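Long-range contacts in restriction endonuclease S subunits (PDB 3OKG), which probably recognises the DNA target sequence as the specificity subunit of a type I restriction-modification methyltransferase: residues R80-R86 against D110-T116; L208-L213 against Y374-Q379; A284-L290 against N301-C307. All coordinates share one frame; numbering follows the deposited sequence.

Contact 1. Residues R80-R86 against D110-T116; sequences RARKVIR and DGQICST. With SO4 (sulfate ion), chain D; SO4 (sulfate ion), chain H.
Lys83 sets its CG beside its own backbone N (chi1 -72°) and keeps every later bond extended, a shape that carries it past Cys114 and over the CA of Thr116. Lys83 NZ ends 3.4 Å from Thr116 O, a weak hydrogen bond; a water also lies close to both atoms, while the stronger partner of NZ is Asp161, with Phe118 O as another acceptor. Arg86 instead bends at chi2 (-73°), and its guanidinium comes back to Asp110. Arg86 NH1 reaches Asp110 OD2 at 3.4 Å in a weak salt bridge; OD2 sits at the guanidinium edge, though the two planes are turned 45° apart. The other oxygen, OD1, accepts from Ser87 N. Between these ends the chains pair as antiparallel strands: Lys83 and Cys114 bond in both directions, Cys114 N lying 2.8 Å from Lys83 O. Ala81 and Val84 meet Ile113 on one side of the sheet, where Ile113 CG2 packs on Ala81 CB and CD1 on Val84 CG2; on the other lie Lys83 and Cys114, and Cys114 SG also meets Ile85 CG2 at 3.4 Å. A G1 beta bulge closes the pairing, Gly111 and Gln112 both facing Ile85. Strand 113-115 is held on its far side by strand 50-54; strand 81-84 is outermost in the sheet, though its backbone also bonds to Glu39 and Arg41. Two sulfates, probably from the crystallisation liquor, mark the ends. Ser115 OG and Arg80 NH1 both donate to O1 of one, at 2.7 and 2.8 Å, and Arg86 NE makes a weak bond of 3.0 Å to O2 of the other. That arginines and Ser115 gather anions here is consistent with a surface able to receive DNA phosphates, whereas the buried charge of Lys83 is probably balanced by Asp161.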
loop_
_atom_site.group_PDB
_atom_site.type_symbol
_atom_site.label_atom_id
_atom_site.label_comp_id
_atom_site.label_asym_id
_atom_site.label_seq_id
_atom_site.Cartn_x
_atom_site.Cartn_y
_atom_site.Cartn_z
ATOM N N ARG A 80 -21.430 11.681 -26.423
ATOM C CA ARG A 80 -19.975 11.614 -26.651
ATOM C C ARG A 80 -19.529 10.406 -27.464
ATOM O O ARG A 80 -18.351 10.270 -27.823
ATOM C CB ARG A 80 -19.240 11.591 -25.307
ATOM C CG ARG A 80 -19.220 12.933 -24.602
ATOM C CD ARG A 80 -18.613 12.767 -23.221
ATOM N NE ARG A 80 -18.518 14.044 -22.537
ATOM C CZ ARG A 80 -18.054 14.182 -21.302
ATOM N NH1 ARG A 80 -17.636 13.113 -20.631
ATOM N NH2 ARG A 80 -18.006 15.385 -20.738
ATOM N N ALA A 81 -20.452 9.501 -27.740
ATOM C CA ALA A 81 -20.076 8.284 -28.422
ATOM C C ALA A 81 -19.946 8.525 -29.922
ATOM O O ALA A 81 -20.870 8.250 -30.676
ATOM C CB ALA A 81 -21.073 7.137 -28.107
ATOM N N ARG A 82 -18.797 9.043 -30.368
ATOM C CA ARG A 82 -18.701 9.443 -31.770
ATOM C C ARG A 82 -17.388 9.119 -32.482
ATOM O O ARG A 82 -17.316 9.246 -33.702
ATOM C CB ARG A 82 -19.017 10.940 -31.935
ATOM C CG ARG A 82 -20.426 11.331 -31.501
ATOM C CD ARG A 82 -21.519 10.908 -32.490
ATOM N NE ARG A 82 -22.804 11.489 -32.095
ATOM C CZ ARG A 82 -23.575 11.038 -31.107
ATOM N NH1 ARG A 82 -23.224 9.961 -30.398
ATOM N NH2 ARG A 82 -24.711 11.668 -30.828
ATOM N N LYS A 83 -16.357 8.708 -31.748
ATOM C CA LYS A 83 -15.053 8.482 -32.403
ATOM C C LYS A 83 -14.876 7.017 -32.709
ATOM O O LYS A 83 -14.989 6.191 -31.815
ATOM C CB LYS A 83 -13.891 8.988 -31.527
ATOM C CG LYS A 83 -13.805 10.513 -31.470
ATOM C CD LYS A 83 -12.622 11.002 -30.628
ATOM C CE LYS A 83 -12.501 12.538 -30.741
ATOM N NZ LYS A 83 -11.343 13.062 -29.969
ATOM N N VAL A 84 -14.585 6.704 -33.976
ATOM C CA VAL A 84 -14.459 5.325 -34.411
ATOM C C VAL A 84 -13.069 4.844 -34.033
ATOM O O VAL A 84 -12.089 5.513 -34.319
ATOM C CB VAL A 84 -14.597 5.209 -35.930
ATOM C CG1 VAL A 84 -14.222 3.821 -36.391
ATOM C CG2 VAL A 84 -16.006 5.570 -36.374
ATOM N N ILE A 85 -12.980 3.719 -33.339
ATOM C CA ILE A 85 -11.658 3.188 -33.031
ATOM C C ILE A 85 -11.336 1.976 -33.887
ATOM O O ILE A 85 -12.232 1.250 -34.350
ATOM C CB ILE A 85 -11.498 2.841 -31.546
ATOM C CG1 ILE A 85 -12.596 1.860 -31.090
ATOM C CG2 ILE A 85 -11.563 4.121 -30.731
ATOM C CD1 ILE A 85 -12.541 1.476 -29.587
ATOM N N ARG A 86 -10.045 1.751 -34.068
ATOM C CA ARG A 86 -9.561 0.623 -34.868
ATOM C C ARG A 86 -8.537 -0.172 -34.074
ATOM O O ARG A 86 -7.872 0.360 -33.177
ATOM C CB ARG A 86 -8.930 1.124 -36.172
ATOM C CG ARG A 86 -9.903 1.871 -37.103
ATOM C CD ARG A 86 -10.873 0.895 -37.767
ATOM N NE ARG A 86 -11.871 1.612 -38.554
ATOM C CZ ARG A 86 -12.974 1.063 -39.057
ATOM N NH1 ARG A 86 -13.236 -0.226 -38.861
ATOM N NH2 ARG A 86 -13.819 1.812 -39.759
ATOM N N ASP A 110 -12.237 -3.474 -33.020
ATOM C CA ASP A 110 -12.108 -2.775 -34.293
ATOM C C ASP A 110 -13.453 -2.281 -34.819
ATOM O O ASP A 110 -14.424 -3.037 -34.884
ATOM C CB ASP A 110 -11.451 -3.675 -35.352
ATOM C CG ASP A 110 -11.010 -2.888 -36.578
ATOM O OD1 ASP A 110 -10.007 -2.151 -36.500
ATOM O OD2 ASP A 110 -11.679 -2.983 -37.623
ATOM N N GLY A 111 -13.509 -1.009 -35.178
ATOM C CA GLY A 111 -14.698 -0.436 -35.768
ATOM C C GLY A 111 -15.743 -0.064 -34.748
ATOM O O GLY A 111 -16.852 0.336 -35.107
ATOM N N GLN A 112 -15.403 -0.196 -33.471
ATOM C CA GLN A 112 -16.309 0.224 -32.412
ATOM C C GLN A 112 -16.101 1.713 -32.078
ATOM O O GLN A 112 -15.523 2.437 -32.874
ATOM C CB GLN A 112 -16.190 -0.707 -31.204
ATOM C CG GLN A 112 -16.364 -2.182 -31.616
ATOM C CD GLN A 112 -17.670 -2.427 -32.399
ATOM O OE1 GLN A 112 -17.723 -3.253 -33.327
ATOM N NE2 GLN A 112 -18.709 -1.699 -32.039
ATOM N N ILE A 113 -16.612 2.165 -30.939
ATOM C CA ILE A 113 -16.724 3.598 -30.667
ATOM C C ILE A 113 -16.122 3.952 -29.299
ATOM O O ILE A 113 -16.342 3.242 -28.318
ATOM C CB ILE A 113 -18.205 4.036 -30.664
ATOM C CG1 ILE A 113 -18.848 3.748 -32.030
ATOM C CG2 ILE A 113 -18.356 5.500 -30.282
ATOM C CD1 ILE A 113 -18.268 4.568 -33.172
ATOM N N CYS A 114 -15.372 5.052 -29.235
ATOM C CA CYS A 114 -14.976 5.594 -27.949
ATOM C C CYS A 114 -15.434 7.032 -27.789
ATOM O O CYS A 114 -15.816 7.701 -28.761
ATOM C CB CYS A 114 -13.457 5.504 -27.716
ATOM S SG CYS A 114 -12.471 6.735 -28.684
ATOM N N SER A 115 -15.392 7.482 -26.548
ATOM C CA SER A 115 -15.820 8.822 -26.161
ATOM C C SER A 115 -14.995 9.873 -26.903
ATOM O O SER A 115 -13.807 9.670 -27.159
ATOM C CB SER A 115 -15.629 9.013 -24.650
ATOM O OG SER A 115 -15.918 10.346 -24.247
ATOM N N THR A 116 -15.628 10.990 -27.254
ATOM C CA THR A 116 -14.886 12.149 -27.778
ATOM C C THR A 116 -13.892 12.679 -26.738
ATOM O O THR A 116 -13.023 13.493 -27.054
ATOM C CB THR A 116 -15.845 13.300 -28.133
ATOM O OG1 THR A 116 -16.707 13.527 -27.013
ATOM C CG2 THR A 116 -16.670 12.952 -29.371
HETATM S S SO4 D . -16.392 9.907 -20.703
HETATM O O1 SO4 D . -17.017 10.610 -21.810
HETATM O O2 SO4 D . -15.434 8.938 -21.245
HETATM O O3 SO4 D . -15.637 10.850 -19.884
HETATM O O4 SO4 D . -17.400 9.225 -19.917
HETATM S S SO4 H . -11.534 4.948 -40.471
HETATM O O1 SO4 H . -12.241 4.983 -41.751
HETATM O O2 SO4 H . -10.721 3.734 -40.413
HETATM O O3 SO4 H . -10.671 6.130 -40.356
HETATM O O4 SO4 H . -12.499 4.936 -39.368
HETATM O O HOH W 1 -12.214 15.815 -28.875
#

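Contact 2. Residues L208-L213 against Y374-Q379; sequences LMQTAL and YLDQIQ
Gln379 N donates to Leu375 O at 2.8 Å, an ordinary helical bond, and Met209 of the facing helix lays its terminal methyl against this turn. Met209 CE lies 3.2 Å from Gln379 N, a tight approach, and also touches Gln379 CB. Bends at chi2 (63°) and chi3 (86°) curl the thioether across the gap and bring CE to Ile378 CG2, which Met209 CB also touches. The helices run nearly antiparallel, 159° between the short segment axes, which approach to 10.0 Å. Next along, Ala212 presents CB, the small group that lets three larger side chains close in: it meets Leu375 CD2 at 3.8 Å and the edge of the Tyr374 ring at CE2, likewise at 3.8 Å, with Ile378 CD1 a little farther off. Ile378 also meets Leu208. The two side chains cross at about a right angle, Ile378 CD1 reaching Leu208 CG at 3.9 Å, while Ile378 CG1 lies over one face of the Tyr374 ring, offset toward the rim. Leu208 CD1 then packs against Tyr374 OH at 3.6 Å. On the other flank Leu213 CD2 meets Leu375 CD1, and both residues lean on Tyr329 of helix 324-333, whose hydroxyl is hydrogen-bonded to Asp376. Helices 174-216 and 365-388 thus form an antiparallel pair, as expected of the long helices that space the two recognition domains in type I specificity subunits. No hydrogen bond or salt bridge joins the two segments, which implies that their association rests on apolar packing.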
loop_
_atom_site.group_PDB
_atom_site.type_symbol
_atom_site.label_atom_id
_atom_site.label_comp_id
_atom_site.label_asym_id
_atom_site.label_seq_id
_atom_site.Cartn_x
_atom_site.Cartn_y
_atom_site.Cartn_z
ATOM N N LEU A 208 3.896 -19.236 10.432
ATOM C CA LEU A 208 5.093 -19.560 11.198
ATOM C C LEU A 208 5.075 -18.958 12.614
ATOM O O LEU A 208 5.420 -19.634 13.591
ATOM C CB LEU A 208 6.335 -19.072 10.452
ATOM C CG LEU A 208 7.664 -19.314 11.164
ATOM C CD1 LEU A 208 7.752 -20.746 11.707
ATOM C CD2 LEU A 208 8.830 -19.011 10.246
ATOM N N MET A 209 4.706 -17.688 12.718
ATOM C CA MET A 209 4.713 -17.009 14.017
ATOM C C MET A 209 3.697 -17.681 14.931
ATOM O O MET A 209 4.013 -18.075 16.062
ATOM C CB MET A 209 4.363 -15.537 13.860
ATOM C CG MET A 209 4.133 -14.801 15.171
ATOM S SD MET A 209 5.643 -14.790 16.172
ATOM C CE MET A 209 6.394 -13.365 15.465
ATOM N N GLN A 210 2.479 -17.816 14.417
ATOM C CA GLN A 210 1.383 -18.449 15.141
ATOM C C GLN A 210 1.747 -19.870 15.615
ATOM O O GLN A 210 1.511 -20.225 16.771
ATOM C CB GLN A 210 0.121 -18.424 14.269
ATOM C CG GLN A 210 -1.108 -19.071 14.881
ATOM C CD GLN A 210 -2.339 -18.929 13.991
ATOM O OE1 GLN A 210 -2.926 -17.848 13.893
ATOM N NE2 GLN A 210 -2.736 -20.026 13.341
ATOM N N THR A 211 2.358 -20.659 14.734
ATOM C CA THR A 211 2.839 -21.999 15.055
ATOM C C THR A 211 3.934 -21.995 16.123
ATOM O O THR A 211 3.942 -22.838 17.040
ATOM C CB THR A 211 3.382 -22.712 13.784
ATOM O OG1 THR A 211 2.304 -22.946 12.871
ATOM C CG2 THR A 211 4.025 -24.035 14.147
ATOM N N ALA A 212 4.868 -21.061 16.008
ATOM C CA ALA A 212 5.953 -20.965 16.987
ATOM C C ALA A 212 5.418 -20.610 18.392
ATOM O O ALA A 212 5.874 -21.157 19.382
ATOM C CB ALA A 212 7.010 -19.943 16.540
ATOM N N LEU A 213 4.460 -19.693 18.463
ATOM C CA LEU A 213 3.938 -19.260 19.750
ATOM C C LEU A 213 3.171 -20.416 20.395
ATOM O O LEU A 213 3.324 -20.675 21.589
ATOM C CB LEU A 213 3.037 -18.042 19.595
ATOM C CG LEU A 213 3.718 -16.724 19.144
ATOM C CD1 LEU A 213 2.676 -15.717 18.687
ATOM C CD2 LEU A 213 4.517 -16.126 20.285
ATOM N N TYR A 374 14.616 -16.007 18.746
ATOM C CA TYR A 374 13.981 -16.660 17.608
ATOM C C TYR A 374 12.666 -15.991 17.200
ATOM O O TYR A 374 12.451 -15.714 16.026
ATOM C CB TYR A 374 13.770 -18.146 17.881
ATOM C CG TYR A 374 12.891 -18.823 16.864
ATOM C CD1 TYR A 374 13.354 -19.061 15.565
ATOM C CD2 TYR A 374 11.610 -19.234 17.192
ATOM C CE1 TYR A 374 12.553 -19.684 14.613
ATOM C CE2 TYR A 374 10.796 -19.875 16.246
ATOM C CZ TYR A 374 11.276 -20.094 14.961
ATOM O OH TYR A 374 10.481 -20.717 14.018
ATOM N N LEU A 375 11.780 -15.754 18.165
ATOM C CA LEU A 375 10.506 -15.082 17.902
ATOM C C LEU A 375 10.702 -13.665 17.363
ATOM O O LEU A 375 9.927 -13.204 16.535
ATOM C CB LEU A 375 9.661 -14.999 19.194
ATOM C CG LEU A 375 9.161 -16.339 19.771
ATOM C CD1 LEU A 375 8.362 -16.052 21.073
ATOM C CD2 LEU A 375 8.313 -17.100 18.767
ATOM N N ASP A 376 11.698 -12.960 17.888
ATOM C CA ASP A 376 11.975 -11.604 17.438
ATOM C C ASP A 376 12.284 -11.600 15.944
ATOM O O ASP A 376 11.854 -10.694 15.229
ATOM C CB ASP A 376 13.171 -11.016 18.186
ATOM C CG ASP A 376 12.804 -10.502 19.565
ATOM O OD1 ASP A 376 11.596 -10.421 19.890
ATOM O OD2 ASP A 376 13.743 -10.173 20.314
ATOM N N GLN A 377 13.045 -12.595 15.489
ATOM C CA GLN A 377 13.385 -12.671 14.058
ATOM C C GLN A 377 12.109 -12.792 13.206
ATOM O O GLN A 377 11.920 -12.070 12.243
ATOM C CB GLN A 377 14.356 -13.834 13.803
ATOM C CG GLN A 377 14.581 -14.183 12.346
ATOM C CD GLN A 377 15.914 -13.671 11.802
ATOM O OE1 GLN A 377 16.503 -12.717 12.327
ATOM N NE2 GLN A 377 16.397 -14.313 10.738
ATOM N N ILE A 378 11.216 -13.704 13.578
ATOM C CA ILE A 378 9.959 -13.873 12.858
ATOM C C ILE A 378 9.074 -12.628 12.940
ATOM O O ILE A 378 8.470 -12.193 11.946
ATOM C CB ILE A 378 9.152 -15.057 13.425
ATOM C CG1 ILE A 378 9.993 -16.337 13.442
ATOM C CG2 ILE A 378 7.870 -15.234 12.646
ATOM C CD1 ILE A 378 9.288 -17.513 14.186
ATOM N N GLN A 379 8.968 -12.059 14.131
ATOM C CA GLN A 379 8.123 -10.879 14.320
ATOM C C GLN A 379 8.600 -9.736 13.430
ATOM O O GLN A 379 7.795 -9.012 12.845
ATOM C CB GLN A 379 8.113 -10.459 15.796
ATOM C CG GLN A 379 7.552 -9.080 16.096
ATOM C CD GLN A 379 7.862 -8.649 17.537
ATOM O OE1 GLN A 379 8.929 -8.097 17.828
ATOM N NE2 GLN A 379 6.934 -8.922 18.442
#

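Contact 3. Residues A284-L290 against N301-C307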
loop_
_atom_site.group_PDB
_atom_site.type_symbol
_atom_site.label_atom_id
_atom_site.label_comp_id
_atom_site.label_asym_id
_atom_site.label_seq_id
_atom_site.Cartn_x
_atom_site.Cartn_y
_atom_site.Cartn_z
ATOM N N ALA A 284 4.691 3.082 37.144
ATOM C CA ALA A 284 5.363 2.100 36.301
ATOM C C ALA A 284 6.736 2.651 35.895
ATOM O O ALA A 284 6.898 3.860 35.707
ATOM C CB ALA A 284 4.518 1.805 35.082
ATOM N N ARG A 285 7.726 1.773 35.773
ATOM C CA ARG A 285 9.082 2.187 35.400
ATOM C C ARG A 285 9.509 1.620 34.045
ATOM O O ARG A 285 8.848 0.727 33.495
ATOM C CB ARG A 285 10.084 1.748 36.473
ATOM C CG ARG A 285 9.598 1.941 37.895
ATOM C CD ARG A 285 10.720 1.770 38.904
ATOM N NE ARG A 285 11.334 0.448 38.844
ATOM C CZ ARG A 285 11.914 -0.146 39.882
ATOM N NH1 ARG A 285 11.949 0.461 41.054
ATOM N NH2 ARG A 285 12.451 -1.354 39.756
ATOM N N PRO A 286 10.626 2.132 33.501
ATOM C CA PRO A 286 11.145 1.597 32.245
ATOM C C PRO A 286 11.312 0.090 32.354
ATOM O O PRO A 286 11.947 -0.406 33.290
ATOM C CB PRO A 286 12.506 2.274 32.121
ATOM C CG PRO A 286 12.322 3.572 32.822
ATOM C CD PRO A 286 11.418 3.282 33.975
ATOM N N GLY A 287 10.728 -0.623 31.398
ATOM C CA GLY A 287 10.718 -2.068 31.427
ATOM C C GLY A 287 9.299 -2.563 31.581
ATOM O O GLY A 287 8.769 -3.215 30.685
ATOM N N ASP A 288 8.669 -2.228 32.703
ATOM C CA ASP A 288 7.348 -2.761 33.013
ATOM C C ASP A 288 6.413 -2.807 31.826
ATOM O O ASP A 288 6.387 -1.902 30.986
ATOM C CB ASP A 288 6.627 -1.933 34.075
ATOM C CG ASP A 288 7.469 -1.701 35.307
ATOM O OD1 ASP A 288 8.497 -2.386 35.471
ATOM O OD2 ASP A 288 7.106 -0.812 36.107
ATOM N N VAL A 289 5.630 -3.875 31.776
ATOM C CA VAL A 289 4.644 -4.065 30.740
ATOM C C VAL A 289 3.360 -3.418 31.194
ATOM O O VAL A 289 2.984 -3.541 32.362
ATOM C CB VAL A 289 4.436 -5.590 30.487
ATOM C CG1 VAL A 289 3.271 -5.830 29.530
ATOM C CG2 VAL A 289 5.735 -6.211 29.932
ATOM N N LEU A 290 2.694 -2.702 30.295
ATOM C CA LEU A 290 1.418 -2.078 30.622
ATOM C C LEU A 290 0.333 -2.891 29.955
ATOM O O LEU A 290 0.504 -3.356 28.828
ATOM C CB LEU A 290 1.363 -0.613 30.129
ATOM C CG LEU A 290 2.497 0.320 30.569
ATOM C CD1 LEU A 290 2.441 1.643 29.825
ATOM C CD2 LEU A 290 2.469 0.563 32.079
ATOM N N ASN A 301 1.376 -2.492 26.121
ATOM C CA ASN A 301 2.501 -1.635 25.772
ATOM C C ASN A 301 3.652 -1.849 26.756
ATOM O O ASN A 301 3.504 -2.535 27.761
ATOM C CB ASN A 301 2.096 -0.151 25.811
ATOM C CG ASN A 301 2.018 0.490 24.423
ATOM O OD1 ASN A 301 1.641 -0.144 23.437
ATOM N ND2 ASN A 301 2.368 1.762 24.355
ATOM N N VAL A 302 4.798 -1.247 26.483
ATOM C CA VAL A 302 5.893 -1.251 27.449
ATOM C C VAL A 302 6.232 0.174 27.861
ATOM O O VAL A 302 6.278 1.073 27.026
ATOM C CB VAL A 302 7.148 -1.922 26.867
ATOM C CG1 VAL A 302 8.395 -1.526 27.648
ATOM C CG2 VAL A 302 6.970 -3.442 26.843
ATOM N N ALA A 303 6.475 0.378 29.149
ATOM C CA ALA A 303 6.863 1.699 29.643
ATOM C C ALA A 303 8.301 2.002 29.270
ATOM O O ALA A 303 9.180 1.174 29.484
ATOM C CB ALA A 303 6.706 1.768 31.155
ATOM N N ASN A 304 8.556 3.187 28.722
ATOM C CA ASN A 304 9.947 3.604 28.505
ATOM C C ASN A 304 10.407 4.729 29.425
ATOM O O ASN A 304 11.564 5.150 29.360
ATOM C CB ASN A 304 10.244 3.939 27.035
ATOM C CG ASN A 304 9.180 4.819 26.391
ATOM O OD1 ASN A 304 9.190 5.022 25.172
ATOM N ND2 ASN A 304 8.259 5.340 27.198
ATOM N N LEU A 305 9.505 5.192 30.290
ATOM C CA LEU A 305 9.822 6.250 31.247
ATOM C C LEU A 305 9.076 6.013 32.553
ATOM O O LEU A 305 8.000 5.414 32.558
ATOM C CB LEU A 305 9.401 7.618 30.692
ATOM C CG LEU A 305 10.265 8.322 29.650
ATOM C CD1 LEU A 305 11.739 8.087 29.936
ATOM C CD2 LEU A 305 9.900 7.862 28.249
ATOM N N ALA A 306 9.633 6.484 33.662
ATOM C CA ALA A 306 8.859 6.534 34.893
ATOM C C ALA A 306 7.559 7.272 34.568
ATOM O O ALA A 306 7.575 8.328 33.951
ATOM C CB ALA A 306 9.635 7.249 35.983
ATOM N N CYS A 307 6.433 6.702 34.954
ATOM C CA CYS A 307 5.144 7.292 34.635
ATOM C C CYS A 307 4.148 6.815 35.672
ATOM O O CYS A 307 4.531 6.100 36.598
ATOM C CB CYS A 307 4.692 6.900 33.229
ATOM S SG CYS A 307 4.480 5.082 32.930
#
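The beta hairpin of strands 289-292 and 300-302 forms the first half of this contact; the backbones bond on as far as Gly287 and Ala303, part, and pair again where Ala284 meets Cys307 in a second sheet. At the hairpin, Leu290 and Asn301 bond in both directions; Leu290 N reaches Asn301 O at 2.7 Å, the donor tilted from the carbonyl plane. Val289 and Val302 form the non-hydrogen-bonded pair beside them and put their side chains on one face, CG2 to CG2 at 4.3 Å, where Leu328 of helix 324-333 covers both. Ala303 N then gives Asp288 O a straight bond (175°) directed nearly end-on at the carbonyl, and Gly287 N returns one to Ala303 O. Between Arg285 and Asp288 the chain turns through Pro286 and Gly287. Gly287 has a phi of 115°, a conformation readily open to glycine. Into this turn goes the methyl of Ala303, its CB 3.3 Å from Arg285 O and also close to Asp288 O. The Pro286 ring packs against the other chain segment, Pro286 CD 3.7 Å from Ala306 N and CG near Asn304 O. At the far end Ala284 and Cys307 again exchange two backbone bonds, and Cys307 SG packs on Ala284 CB at 3.9 Å. The link between the two paired regions is further braced by Asp288, whose carboxylate also forms a salt bridge with Arg317 on strand 313-318. Asp288 OD2 receives Arg285 N at 2.7 Å, the donor standing above the carboxylate plane.

Contacts 1 and 3 belong to the two DNA specificity domains of the chain, and their centres are 67 Å apart on opposite sides of its centre. Contact 2 lies on the side of contact 3: their centres are 24 Å apart and their nearest atoms about 10 Å. Helix 324-333 stands between these two, Tyr329 meeting Leu213 and Leu375 of contact 2 while Leu328 meets Val289 and Val302 of contact 3. Residues 284-307 also fall inside the loop that contact 2 closes. From contact 1, with its two bound sulfates, contact 2 is 56 Å away between centres; helix 174-216, which carries residues 208-213, probably spans much of this distance.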